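Local structure of alanine racemase 1 (Caldanaerobacter subterraneus subsp. tengcongensis MB4, 4Y2W) at residues D16-N21 and I228-Y233; E114-S119 and A155-L160; I132-G137 and K181-K186; T274-V279 and D322-E327; D292-N297 and D353-I358. The protein belongs to the alanine racemase family, joining an N-terminal parallel-barrel domain of the TIM type to a strand-rich C-terminal domain in a two-chain assembly. The protein carries 1 engineered substitution. One frame throughout, in Å; residues are numbered along the deposited sequence.

Interaction 1 (D16-N21 and I228-Y233)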
# COMPACT_ATOMS: atom_id res chain seq x y z
N ASP A 16 3.99 -5.95 22.89
CA ASP A 16 4.68 -5.62 24.14
C ASP A 16 5.80 -4.58 23.95
O ASP A 16 6.19 -3.90 24.90
CB ASP A 16 5.22 -6.88 24.83
CG ASP A 16 6.16 -7.69 23.95
OD1 ASP A 16 5.67 -8.40 23.05
OD2 ASP A 16 7.38 -7.62 24.18
N ALA A 17 6.31 -4.46 22.72
CA ALA A 17 7.29 -3.43 22.38
C ALA A 17 6.64 -2.06 22.16
O ALA A 17 7.24 -1.03 22.44
CB ALA A 17 8.08 -3.84 21.14
N ILE A 18 5.41 -2.07 21.65
CA ILE A 18 4.64 -0.84 21.46
C ILE A 18 4.20 -0.27 22.82
O ILE A 18 4.31 0.93 23.06
CB ILE A 18 3.41 -1.07 20.56
CG1 ILE A 18 3.86 -1.48 19.15
CG2 ILE A 18 2.55 0.18 20.48
CD1 ILE A 18 2.76 -2.13 18.33
N THR A 19 3.71 -1.15 23.69
CA THR A 19 3.32 -0.74 25.05
C THR A 19 4.53 -0.23 25.83
O THR A 19 4.41 0.71 26.61
CB THR A 19 2.66 -1.89 25.84
OG1 THR A 19 3.53 -3.02 25.88
CG2 THR A 19 1.33 -2.29 25.21
N HIS A 20 5.69 -0.85 25.61
CA HIS A 20 6.93 -0.39 26.22
C HIS A 20 7.30 1.02 25.76
O HIS A 20 7.59 1.88 26.59
CB HIS A 20 8.09 -1.33 25.90
CG HIS A 20 9.43 -0.79 26.30
ND1 HIS A 20 10.05 -1.13 27.48
CD2 HIS A 20 10.25 0.08 25.67
CE1 HIS A 20 11.20 -0.50 27.56
NE2 HIS A 20 11.35 0.24 26.48
N ASN A 21 7.31 1.23 24.45
CA ASN A 21 7.60 2.55 23.88
C ASN A 21 6.61 3.61 24.36
O ASN A 21 6.96 4.77 24.54
CB ASN A 21 7.61 2.51 22.35
CG ASN A 21 8.74 1.68 21.79
OD1 ASN A 21 9.70 1.35 22.48
ND2 ASN A 21 8.64 1.34 20.51
N ILE A 228 6.98 7.41 16.90
CA ILE A 228 7.86 7.08 18.02
C ILE A 228 7.37 5.87 18.82
O ILE A 228 8.17 5.12 19.38
CB ILE A 228 8.08 8.30 18.93
CG1 ILE A 228 9.35 8.14 19.76
CG2 ILE A 228 6.86 8.56 19.81
CD1 ILE A 228 9.89 9.46 20.27
N LEU A 229 6.05 5.66 18.86
CA LEU A 229 5.47 4.48 19.49
C LEU A 229 5.84 3.19 18.76
O LEU A 229 5.68 2.10 19.32
CB LEU A 229 3.94 4.61 19.55
CG LEU A 229 3.35 5.76 20.37
CD1 LEU A 229 1.86 5.91 20.06
CD2 LEU A 229 3.57 5.55 21.86
N PHE A 230 6.32 3.30 17.52
CA PHE A 230 6.61 2.14 16.68
C PHE A 230 8.11 1.96 16.39
O PHE A 230 8.50 1.44 15.34
CB PHE A 230 5.77 2.23 15.40
CG PHE A 230 4.30 2.38 15.67
CD1 PHE A 230 3.53 1.29 16.04
CD2 PHE A 230 3.69 3.63 15.61
CE1 PHE A 230 2.18 1.42 16.33
CE2 PHE A 230 2.33 3.77 15.89
CZ PHE A 230 1.58 2.67 16.25
N GLY A 231 8.93 2.37 17.36
CA GLY A 231 10.36 2.04 17.37
C GLY A 231 11.22 2.83 16.41
O GLY A 231 12.29 2.36 16.02
N ALA A 232 10.78 4.02 16.02
CA ALA A 232 11.56 4.86 15.11
C ALA A 232 11.48 6.33 15.52
O ALA A 232 10.58 6.75 16.25
CB ALA A 232 11.07 4.68 13.68
N TYR A 233 12.44 7.12 15.04
CA TYR A 233 12.45 8.55 15.28
C TYR A 233 12.04 9.28 14.00
O TYR A 233 12.23 8.75 12.90
CB TYR A 233 13.84 9.00 15.73
CG TYR A 233 14.20 8.53 17.13
CD1 TYR A 233 13.67 9.15 18.25
CD2 TYR A 233 15.09 7.47 17.33
CE1 TYR A 233 13.99 8.73 19.53
CE2 TYR A 233 15.43 7.05 18.60
CZ TYR A 233 14.87 7.68 19.70
OH TYR A 233 15.19 7.27 20.98
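The backbones of helix 15-28 and the turn 228-233 come closest at Asn21 and Leu229, whose CA atoms lie 5.2 Å apart. The place is the end of a closed, eight-stranded parallel barrel of the TIM type. Residues 228-233 follow its last strand, 222-224. Helix 15-28 comes before its first strand, 34-38. The contact is buried.

Asn21 points its CB at the turn. Its amide nitrogen ND2 gives Leu229 O a fairly straight but weak hydrogen bond of 3.3 Å. ND2 also sits close to Gly231 N, but both are donors and do not bond to each other. The other end of the amide is held elsewhere, because Asn21 OD1 accepts from Arg245 N. Both ends of the amide thus have a partner. Gly231 has a positive phi, which favours glycine.

Ile18 lies one helical turn before Asn21. Its CG1 is anti to the carbonyl carbon (chi1 -64°), and CD1 then runs on to the Phe230 ring. Ile18 CG2 lies 3.9 Å from Leu229 O, the oxygen that accepts from Asn21. Phe230 CB leads away from the helix, yet its ring swings back. That ring also meets the rings of His46 and Tyr44, and Tyr44 belongs to a pocket that holds alanine. Leu229 CB rests over one face of the ring. Ile18 CD1 approaches obliquely and stops 4.1 Å from Phe230 CE1.

Interaction 2 (E114-S119 and A155-L160)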
# COMPACT_ATOMS: atom_id res chain seq x y z
N GLU A 114 -23.39 22.89 11.38
CA GLU A 114 -23.85 21.65 10.75
C GLU A 114 -23.64 20.44 11.66
O GLU A 114 -24.47 19.53 11.69
CB GLU A 114 -23.13 21.42 9.41
CG GLU A 114 -23.54 22.38 8.31
CD GLU A 114 -22.62 22.32 7.09
OE1 GLU A 114 -22.60 23.30 6.31
OE2 GLU A 114 -21.92 21.30 6.91
N LEU A 115 -22.54 20.44 12.41
CA LEU A 115 -22.30 19.39 13.39
C LEU A 115 -23.29 19.50 14.55
O LEU A 115 -23.87 18.49 14.96
CB LEU A 115 -20.85 19.44 13.91
CG LEU A 115 -20.45 18.39 14.95
CD1 LEU A 115 -20.79 16.97 14.51
CD2 LEU A 115 -18.96 18.50 15.26
N GLU A 116 -23.47 20.71 15.07
CA GLU A 116 -24.40 20.96 16.18
C GLU A 116 -25.80 20.47 15.83
O GLU A 116 -26.44 19.79 16.63
CB GLU A 116 -24.45 22.45 16.54
CG GLU A 116 -25.10 22.74 17.90
CD GLU A 116 -25.59 24.17 18.08
OE1 GLU A 116 -25.68 24.92 17.08
OE2 GLU A 116 -25.89 24.55 19.23
N LYS A 117 -26.25 20.80 14.62
CA LYS A 117 -27.56 20.38 14.11
C LYS A 117 -27.77 18.87 14.27
O LYS A 117 -28.82 18.44 14.76
CB LYS A 117 -27.69 20.79 12.64
CG LYS A 117 -29.07 20.61 12.04
CD LYS A 117 -29.13 21.23 10.64
CE LYS A 117 -30.25 20.65 9.79
NZ LYS A 117 -31.61 21.08 10.25
N GLU A 118 -26.78 18.09 13.86
CA GLU A 118 -26.83 16.63 13.98
C GLU A 118 -26.74 16.17 15.44
O GLU A 118 -27.36 15.17 15.81
CB GLU A 118 -25.71 16.00 13.14
CG GLU A 118 -25.79 14.48 12.99
CD GLU A 118 -26.98 14.02 12.18
OE1 GLU A 118 -27.34 14.70 11.18
OE2 GLU A 118 -27.56 12.98 12.53
N SER A 119 -25.97 16.89 16.25
CA SER A 119 -25.86 16.61 17.69
C SER A 119 -27.20 16.74 18.40
O SER A 119 -27.56 15.92 19.24
CB SER A 119 -24.85 17.56 18.35
OG SER A 119 -23.77 17.85 17.48
N ALA A 155 -18.48 28.03 21.90
CA ALA A 155 -18.53 27.82 23.35
C ALA A 155 -19.96 27.95 23.89
O ALA A 155 -20.28 27.37 24.93
CB ALA A 155 -17.61 28.79 24.05
N ASN A 156 -20.79 28.71 23.19
CA ASN A 156 -22.18 28.94 23.59
C ASN A 156 -23.18 28.05 22.85
O ASN A 156 -24.39 28.20 23.04
CB ASN A 156 -22.53 30.41 23.38
CG ASN A 156 -21.50 31.35 23.99
OD1 ASN A 156 -21.00 31.11 25.09
ND2 ASN A 156 -21.17 32.42 23.27
N MET A 157 -22.69 27.14 22.02
CA MET A 157 -23.53 26.16 21.33
C MET A 157 -23.67 24.92 22.21
O MET A 157 -22.72 24.17 22.38
CB MET A 157 -22.92 25.79 19.98
CG MET A 157 -22.98 26.91 18.95
SD MET A 157 -22.27 26.45 17.36
CE MET A 157 -22.16 28.05 16.56
N ARG A 158 -24.86 24.73 22.76
CA ARG A 158 -25.12 23.63 23.71
C ARG A 158 -25.04 22.23 23.08
O ARG A 158 -24.86 21.25 23.80
CB ARG A 158 -26.49 23.82 24.39
CG ARG A 158 -27.70 23.67 23.47
CD ARG A 158 -28.96 24.19 24.13
NE ARG A 158 -30.14 24.12 23.26
CZ ARG A 158 -30.81 23.01 22.97
NH1 ARG A 158 -31.86 23.07 22.16
NH2 ARG A 158 -30.45 21.83 23.48
N GLY A 159 -25.17 22.15 21.76
CA GLY A 159 -25.03 20.89 21.05
C GLY A 159 -23.60 20.39 20.97
O GLY A 159 -23.37 19.20 20.74
N LEU A 160 -22.64 21.29 21.15
CA LEU A 160 -21.22 20.94 21.13
C LEU A 160 -20.62 20.90 22.52
O LEU A 160 -21.20 21.43 23.47
CB LEU A 160 -20.44 21.96 20.29
CG LEU A 160 -20.93 22.21 18.87
CD1 LEU A 160 -20.04 23.24 18.19
CD2 LEU A 160 -20.98 20.91 18.08
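Glu116 lies along the turn 157-160 and has the largest share of the contact, by van der Waals touch. Its CG is 3.7 Å from Gly159 CA. Its carboxylate reaches Met157, with OE2 3.3 Å from CB and OE1 3.7 Å from SD. The two side chains cross at about a right angle. The carboxylate gets there because CG is anti to the backbone N (chi1 -165°) and the chain stays extended beyond it. OE2 also comes near Gly159 N and Arg158 N, but neither pair is a hydrogen bond. Arg158 NE lies 5.9 Å from Glu116 OE2, so any attraction between the charges would act over a distance.

Leu160 adds an apolar contact next to Glu116. Its CD2 sits 3.9 Å from Glu116 CA and 4.1 Å from Leu115 CG. Ser119 adds its CB, which lies 3.3 Å from Gly159 O.

A second layer positions these groups. Residues 157-160 form a type I beta turn, closed by Leu160 N to Met157 O. The turn brings the Gly159 backbone against Glu116 CG and Ser119 CB. Ser119 OG turns back and donates to Leu115 O, one turn earlier in its own helix.

The contact lies in the barrel domain. It joins helix 109-121 to the link between helix 144-155 and strand 160-166. Gly159 makes a backbone hydrogen bond with Ala126 at the start of strand 126-131. Met157 packs on Ile109 and Lys113, and Leu115 reaches Ile97 and Val98 of helix 94-99.

Interaction 3 (I132-G137 and K181-K186)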
# COMPACT_ATOMS: atom_id res chain seq x y z
N ILE A 132 -5.63 25.17 15.11
CA ILE A 132 -5.05 26.45 14.83
C ILE A 132 -3.83 26.32 13.94
O ILE A 132 -2.97 25.51 14.17
CB ILE A 132 -4.66 27.14 16.14
CG1 ILE A 132 -5.81 27.08 17.12
CG2 ILE A 132 -4.31 28.59 15.90
CD1 ILE A 132 -7.01 27.87 16.69
N ASP A 133 -3.77 27.14 12.92
CA ASP A 133 -2.63 27.14 12.02
C ASP A 133 -1.61 28.19 12.47
O ASP A 133 -1.79 29.39 12.23
CB ASP A 133 -3.09 27.41 10.59
CG ASP A 133 -2.05 27.04 9.55
OD1 ASP A 133 -0.84 27.15 9.84
OD2 ASP A 133 -2.46 26.62 8.44
N THR A 134 -0.55 27.74 13.13
CA THR A 134 0.45 28.63 13.69
C THR A 134 1.69 28.80 12.81
O THR A 134 2.65 29.45 13.21
CB THR A 134 0.91 28.14 15.09
OG1 THR A 134 1.31 26.77 15.01
CG2 THR A 134 -0.22 28.27 16.09
N GLY A 135 1.67 28.23 11.60
CA GLY A 135 2.82 28.30 10.70
C GLY A 135 2.88 27.25 9.59
O GLY A 135 3.40 27.52 8.50
N LEU A 136 2.35 26.06 9.87
CA LEU A 136 2.40 24.92 8.95
C LEU A 136 1.64 25.15 7.62
O LEU A 136 1.97 24.53 6.61
CB LEU A 136 1.86 23.67 9.65
CG LEU A 136 1.86 22.33 8.91
CD1 LEU A 136 3.27 21.86 8.58
CD2 LEU A 136 1.14 21.28 9.75
N GLY A 137 0.64 26.03 7.64
CA GLY A 137 -0.11 26.38 6.43
C GLY A 137 -0.99 25.26 5.88
O GLY A 137 -1.36 25.28 4.70
N LYS A 181 9.44 27.87 18.80
CA LYS A 181 9.17 28.87 19.84
C LYS A 181 8.17 29.90 19.32
O LYS A 181 7.24 30.28 20.04
CB LYS A 181 10.47 29.56 20.30
CG LYS A 181 10.49 30.01 21.76
CD LYS A 181 9.90 31.39 21.96
CE LYS A 181 9.85 31.77 23.44
NZ LYS A 181 8.91 30.91 24.22
N GLU A 182 8.35 30.33 18.08
CA GLU A 182 7.46 31.30 17.45
C GLU A 182 6.04 30.78 17.31
O GLU A 182 5.08 31.49 17.60
CB GLU A 182 8.00 31.70 16.07
CG GLU A 182 7.12 32.67 15.30
CD GLU A 182 7.72 33.11 13.98
OE1 GLU A 182 8.78 32.55 13.59
OE2 GLU A 182 7.14 34.00 13.33
N GLN A 183 5.90 29.53 16.86
CA GLN A 183 4.59 28.90 16.69
C GLN A 183 3.90 28.70 18.03
O GLN A 183 2.69 28.89 18.15
CB GLN A 183 4.71 27.55 15.97
CG GLN A 183 5.12 27.63 14.51
CD GLN A 183 5.00 26.29 13.81
OE1 GLN A 183 6.00 25.63 13.52
NE2 GLN A 183 3.77 25.87 13.53
N PHE A 184 4.68 28.31 19.03
CA PHE A 184 4.15 28.09 20.38
C PHE A 184 3.57 29.38 20.97
O PHE A 184 2.46 29.37 21.50
CB PHE A 184 5.24 27.52 21.29
CG PHE A 184 4.74 27.13 22.65
CD1 PHE A 184 4.07 25.94 22.84
CD2 PHE A 184 4.95 27.96 23.74
CE1 PHE A 184 3.61 25.58 24.09
CE2 PHE A 184 4.50 27.61 25.00
CZ PHE A 184 3.82 26.41 25.17
N ASP A 185 4.33 30.47 20.88
CA ASP A 185 3.89 31.76 21.42
C ASP A 185 2.59 32.24 20.76
O ASP A 185 1.65 32.61 21.47
CB ASP A 185 4.99 32.82 21.25
CG ASP A 185 6.19 32.57 22.17
OD1 ASP A 185 6.15 31.65 23.01
OD2 ASP A 185 7.19 33.31 22.04
N LYS A 186 2.53 32.22 19.43
CA LYS A 186 1.30 32.58 18.71
C LYS A 186 0.11 31.81 19.25
O LYS A 186 -0.96 32.39 19.49
CB LYS A 186 1.43 32.28 17.22
CG LYS A 186 2.27 33.28 16.44
CD LYS A 186 2.06 33.09 14.95
CE LYS A 186 3.01 33.96 14.14
NZ LYS A 186 2.82 33.78 12.68
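Two first torsions bring Thr134 and Gln183 together. Thr134 holds OG1 between its backbone N and carbonyl carbon (chi1 52°), which turns the hydroxyl toward the helix. Gln183 has CG anti to its carbonyl carbon (chi1 -69°), and its extended chain carries the amide across the loop. The side chains cross at about a right angle.

Gln183 NE2 donates to Thr134 OG1 over 3.0 Å, with an N-H...O angle of 149°. The hydroxyl oxygen is tilted a little out of the amide plane. Each group has another partner. Thr134 OG1 also bonds to Ser167 OG, and Gln183 OE1 accepts from Ala170 N. The amide therefore spans two loops of the barrel domain, both of which follow barrel strands.

Side-chain carbons also touch backbone carbonyls near this bond. Gln183 CG lies 3.3 Å from Thr134 O, and Thr134 CG2 lies 3.6 Å from Gln183 O. Lys186, which is exposed, has its CD 4.1 Å from Thr134 O.

The loop is shaped from within by Asp133. Its OD1 accepts from Gly135 N at 3.3 Å, which makes an Asx turn, and from Gly137 N at 2.9 Å. The Leu136 side chain is about 7 Å from a bound alanine and packs on His168, a residue of an alanine pocket. The loop also meets the second subunit, where Gly137 O accepts from Lys258 NZ and Leu136 packs on Tyr268, both of that subunit.

The loop comes directly after barrel strand 126-131, and helix 177-195 runs past it. Thr134 also packs on Phe187 of that helix, and Lys186 on Phe144 of helix 144-155.

Interaction 4 (T274-V279 and D322-E327)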
# COMPACT_ATOMS: atom_id res chain seq x y z
N THR A 274 25.71 -12.75 -13.05
CA THR A 274 26.66 -13.31 -12.11
C THR A 274 28.08 -13.19 -12.65
O THR A 274 28.32 -13.36 -13.85
CB THR A 274 26.35 -14.80 -11.82
OG1 THR A 274 26.16 -15.50 -13.05
CG2 THR A 274 25.11 -14.92 -10.96
N LYS A 275 29.02 -12.88 -11.75
CA LYS A 275 30.45 -12.84 -12.07
C LYS A 275 31.17 -14.08 -11.52
O LYS A 275 32.39 -14.15 -11.55
CB LYS A 275 31.08 -11.56 -11.50
CG LYS A 275 30.70 -10.28 -12.22
CD LYS A 275 29.44 -9.64 -11.66
CE LYS A 275 29.00 -8.44 -12.49
NZ LYS A 275 27.71 -7.85 -12.03
N ARG A 276 30.40 -15.05 -11.03
CA ARG A 276 30.95 -16.25 -10.41
C ARG A 276 29.89 -17.34 -10.29
O ARG A 276 28.71 -17.09 -10.52
CB ARG A 276 31.50 -15.91 -9.02
CG ARG A 276 30.48 -15.20 -8.13
CD ARG A 276 30.85 -15.28 -6.65
NE ARG A 276 29.83 -14.64 -5.83
CZ ARG A 276 29.82 -14.62 -4.49
NH1 ARG A 276 28.83 -14.00 -3.85
NH2 ARG A 276 30.78 -15.22 -3.80
N LYS A 277 30.31 -18.54 -9.91
CA LYS A 277 29.37 -19.58 -9.49
C LYS A 277 28.59 -19.06 -8.29
O LYS A 277 29.19 -18.57 -7.33
CB LYS A 277 30.10 -20.88 -9.11
CG LYS A 277 29.76 -22.06 -10.00
CD LYS A 277 29.75 -23.37 -9.21
CE LYS A 277 29.02 -24.47 -9.97
NZ LYS A 277 27.56 -24.20 -10.15
N SER A 278 27.27 -19.18 -8.34
CA SER A 278 26.42 -18.58 -7.33
C SER A 278 25.24 -19.46 -6.96
O SER A 278 24.81 -20.30 -7.75
CB SER A 278 25.89 -17.23 -7.84
OG SER A 278 26.94 -16.39 -8.28
N VAL A 279 24.74 -19.25 -5.74
CA VAL A 279 23.47 -19.81 -5.29
C VAL A 279 22.46 -18.67 -5.19
O VAL A 279 22.62 -17.76 -4.37
CB VAL A 279 23.59 -20.50 -3.92
CG1 VAL A 279 22.27 -21.13 -3.51
CG2 VAL A 279 24.69 -21.56 -3.96
N ASP A 322 21.33 -13.01 -3.71
CA ASP A 322 22.54 -13.81 -3.81
C ASP A 322 22.88 -14.38 -2.44
O ASP A 322 23.24 -13.64 -1.53
CB ASP A 322 23.71 -12.97 -4.33
CG ASP A 322 24.93 -13.81 -4.68
OD1 ASP A 322 25.08 -14.91 -4.11
OD2 ASP A 322 25.74 -13.38 -5.53
N VAL A 323 22.77 -15.70 -2.30
CA VAL A 323 23.01 -16.36 -1.02
C VAL A 323 24.26 -17.24 -1.07
O VAL A 323 24.41 -18.17 -0.27
CB VAL A 323 21.78 -17.18 -0.57
CG1 VAL A 323 20.57 -16.27 -0.40
CG2 VAL A 323 21.46 -18.30 -1.56
N THR A 324 25.17 -16.93 -1.99
CA THR A 324 26.37 -17.72 -2.21
C THR A 324 27.30 -17.78 -0.99
O THR A 324 27.94 -18.80 -0.75
CB THR A 324 27.17 -17.17 -3.40
OG1 THR A 324 26.30 -17.02 -4.53
CG2 THR A 324 28.33 -18.10 -3.76
N ASP A 325 27.35 -16.69 -0.23
CA ASP A 325 28.26 -16.59 0.91
C ASP A 325 27.67 -17.18 2.20
O ASP A 325 28.38 -17.30 3.19
CB ASP A 325 28.64 -15.13 1.16
CG ASP A 325 29.21 -14.46 -0.07
OD1 ASP A 325 29.87 -15.15 -0.88
OD2 ASP A 325 28.99 -13.24 -0.23
N VAL A 326 26.39 -17.52 2.19
CA VAL A 326 25.73 -18.05 3.37
C VAL A 326 25.67 -19.58 3.32
O VAL A 326 25.16 -20.15 2.35
CB VAL A 326 24.30 -17.49 3.51
CG1 VAL A 326 23.65 -17.98 4.80
CG2 VAL A 326 24.33 -15.96 3.48
N GLU A 327 26.19 -20.22 4.36
CA GLU A 327 26.25 -21.68 4.43
C GLU A 327 25.00 -22.28 5.07
O GLU A 327 24.44 -21.71 6.01
CB GLU A 327 27.50 -22.14 5.19
CG GLU A 327 28.78 -22.07 4.38
CD GLU A 327 29.91 -22.89 4.99
OE1 GLU A 327 30.49 -23.74 4.27
OE2 GLU A 327 30.21 -22.71 6.19
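The Arg276 guanidinium has Thr324 over one face, with CB 3.6 Å from NH1, and carboxylate oxygens at its edge. NH2 donates to Asp325 OD1 over 3.1 Å, nearly in the guanidinium plane and on the syn lone pair of that oxygen. NH1 adds a weak bond to the same atom. NH1 also forms a salt bridge with Asp322 OD2 at 3.6 Å. Both carboxylates are turned about 50° against the guanidinium plane.

Two hydrogen bonds also tie the segments through the backbone of Val279. Val323 N donates to Val279 O over 2.9 Å, and Val279 N donates to Thr324 OG1 over 3.0 Å. The Thr324 hydroxyl oxygen thus accepts from a backbone N-H of strand 278-283. Val279 CG1 meets Val323 CG2 at 3.5 Å.

Asp322 has a second task. Its OD1 accepts from Thr324 N, which forms an Asx turn at the end of strand 319-322. A type I turn from Val323 to Val326 follows. The antiparallel strands 278-283 and 319-322 belong to the C-terminal domain.

Arg276 and Asp325 are exposed, so solvent probably weakens their ion pairs. The positive guanidinium would still offset two nearby negative charges.

Interaction 5 (D292-N297 and D353-I358)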
# COMPACT_ATOMS: atom_id res chain seq x y z
N ASP A 292 10.02 -1.46 -2.18
CA ASP A 292 10.20 -0.48 -3.25
C ASP A 292 11.10 -1.00 -4.36
O ASP A 292 12.19 -1.51 -4.10
CB ASP A 292 10.74 0.84 -2.70
CG ASP A 292 10.62 1.97 -3.70
OD1 ASP A 292 11.03 1.80 -4.86
OD2 ASP A 292 10.10 3.03 -3.32
N ARG A 293 10.64 -0.85 -5.59
CA ARG A 293 11.36 -1.33 -6.76
C ARG A 293 12.73 -0.66 -6.95
O ARG A 293 13.61 -1.22 -7.60
CB ARG A 293 10.49 -1.13 -8.00
CG ARG A 293 11.02 -1.78 -9.26
CD ARG A 293 9.93 -1.88 -10.32
NE ARG A 293 10.50 -2.00 -11.66
CZ ARG A 293 10.96 -0.99 -12.39
NH1 ARG A 293 10.93 0.26 -11.93
NH2 ARG A 293 11.46 -1.22 -13.59
N ARG A 294 12.91 0.53 -6.37
CA ARG A 294 14.21 1.22 -6.44
C ARG A 294 15.32 0.50 -5.68
O ARG A 294 16.50 0.79 -5.89
CB ARG A 294 14.09 2.69 -5.99
CG ARG A 294 13.55 3.61 -7.08
CD ARG A 294 13.39 5.05 -6.62
NE ARG A 294 12.40 5.16 -5.54
CZ ARG A 294 12.56 5.85 -4.41
NH1 ARG A 294 13.66 6.57 -4.17
NH2 ARG A 294 11.57 5.85 -3.51
N LEU A 295 14.96 -0.45 -4.81
CA LEU A 295 15.94 -1.31 -4.14
C LEU A 295 16.54 -2.37 -5.06
O LEU A 295 17.43 -3.11 -4.65
CB LEU A 295 15.31 -1.99 -2.92
CG LEU A 295 14.70 -1.08 -1.85
CD1 LEU A 295 14.18 -1.93 -0.70
CD2 LEU A 295 15.71 -0.06 -1.34
N SER A 296 16.05 -2.46 -6.30
CA SER A 296 16.68 -3.28 -7.34
C SER A 296 18.19 -3.06 -7.37
O SER A 296 18.65 -1.94 -7.63
CB SER A 296 16.10 -2.92 -8.71
OG SER A 296 14.69 -3.10 -8.75
N ASN A 297 18.96 -4.11 -7.08
CA ASN A 297 20.43 -4.05 -7.07
C ASN A 297 21.05 -3.00 -6.14
O ASN A 297 22.15 -2.50 -6.43
CB ASN A 297 20.97 -3.84 -8.50
CG ASN A 297 20.81 -5.07 -9.37
OD1 ASN A 297 21.40 -6.11 -9.10
ND2 ASN A 297 20.03 -4.94 -10.45
N ASP A 353 16.20 5.86 4.60
CA ASP A 353 17.34 6.62 4.10
C ASP A 353 17.68 6.22 2.67
O ASP A 353 17.80 7.08 1.79
CB ASP A 353 18.57 6.42 4.99
CG ASP A 353 18.37 6.94 6.40
OD1 ASP A 353 17.39 7.67 6.64
OD2 ASP A 353 19.20 6.61 7.28
N LYS A 354 17.81 4.91 2.43
CA LYS A 354 18.20 4.39 1.13
C LYS A 354 17.30 4.87 -0.02
O LYS A 354 17.79 5.15 -1.11
CB LYS A 354 18.24 2.85 1.16
CG LYS A 354 18.70 2.18 -0.13
CD LYS A 354 20.18 2.39 -0.43
CE LYS A 354 21.08 1.56 0.48
NZ LYS A 354 22.49 1.53 -0.01
N ILE A 355 16.00 4.97 0.22
CA ILE A 355 15.07 5.48 -0.80
C ILE A 355 14.63 6.94 -0.56
O ILE A 355 13.60 7.37 -1.08
CB ILE A 355 13.83 4.56 -0.99
CG1 ILE A 355 13.17 4.21 0.35
CG2 ILE A 355 14.23 3.29 -1.72
CD1 ILE A 355 11.73 3.76 0.23
N GLU A 356 15.43 7.68 0.20
CA GLU A 356 15.26 9.12 0.37
C GLU A 356 13.86 9.48 0.89
O GLU A 356 13.13 10.26 0.26
CB GLU A 356 15.53 9.86 -0.94
CG GLU A 356 16.78 9.42 -1.69
CD GLU A 356 16.83 10.02 -3.09
OE1 GLU A 356 16.59 9.28 -4.07
OE2 GLU A 356 17.07 11.24 -3.20
N THR A 357 13.49 8.90 2.02
CA THR A 357 12.22 9.21 2.66
C THR A 357 12.37 9.06 4.18
O THR A 357 13.48 9.05 4.70
CB THR A 357 11.08 8.33 2.10
OG1 THR A 357 9.83 8.78 2.63
CG2 THR A 357 11.28 6.86 2.46
N ILE A 358 11.24 8.95 4.87
CA ILE A 358 11.22 8.84 6.33
C ILE A 358 10.47 7.57 6.74
O ILE A 358 9.64 7.08 5.98
CB ILE A 358 10.57 10.08 6.99
CG1 ILE A 358 9.24 10.44 6.31
CG2 ILE A 358 11.53 11.26 6.93
CD1 ILE A 358 8.47 11.53 7.00
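Arg294 sends its CB toward the helix end at 353-358, and its guanidinium comes to rest against Ile355. From CB the chain runs out straight to CD. It then bends (chi3 -63°), which turns the guanidinium across the Ile355 side chain at about a right angle. CZ sits 3.9 Å from Ile355 CB, and Ile355 CG2 lies over one face of the group. NH1 donates to Ile355 O over 3.2 Å. The oxygen is close to the guanidinium plane, but the nitrogen stands above the plane of the carbonyl. NH1 also has Glu356 OE1 near the edge at 4.0 Å, a long salt bridge. Arg294 NH2 touches Ile355 CB at 3.6 Å. It also makes a weak, charge-assisted bond to Asp292 OD2.

The carbonyl that NH1 uses lies in a Schellman motif, which ends helix 348-354. Glu356 is its residue of positive phi, with Glu356 N bonded to Asp353 O and Thr357 N to Ala352 O. Facing it is a short 3-10 segment, 293-295. It opens with an Asx turn, in which Asp292 OD1 accepts from Arg294 N over 2.7 Å.

Leu295 packs beside the arginine, its CD2 3.7 Å from Ile355 CG2 and 3.9 Å from Lys354 CG. This corner of the C-terminal domain lies at the subunit interface. Arg293 N donates to Glu361 OE2 of the second subunit.

Interactions 1, 2 and 3 belong to the N-terminal barrel domain, and interactions 4 and 5 to the C-terminal domain. Interaction 1 joins residues near the two ends of the barrel domain sequence. Interactions 2 and 3 are nested inside its loop and cross each other along the chain. Their centres are about 27 Å apart. Interactions 4 and 5 follow later and also cross, with centres about 23 Å apart. Of the five, interaction 1 lies nearest the centre of the folded chain, and its nearest atoms are about 6 Å from interaction 5. Interactions 2 and 4 lie far apart, with centres about 68 Å from each other. Interactions 3 and 5 both touch the second subunit, so each domain contributes to the dimer.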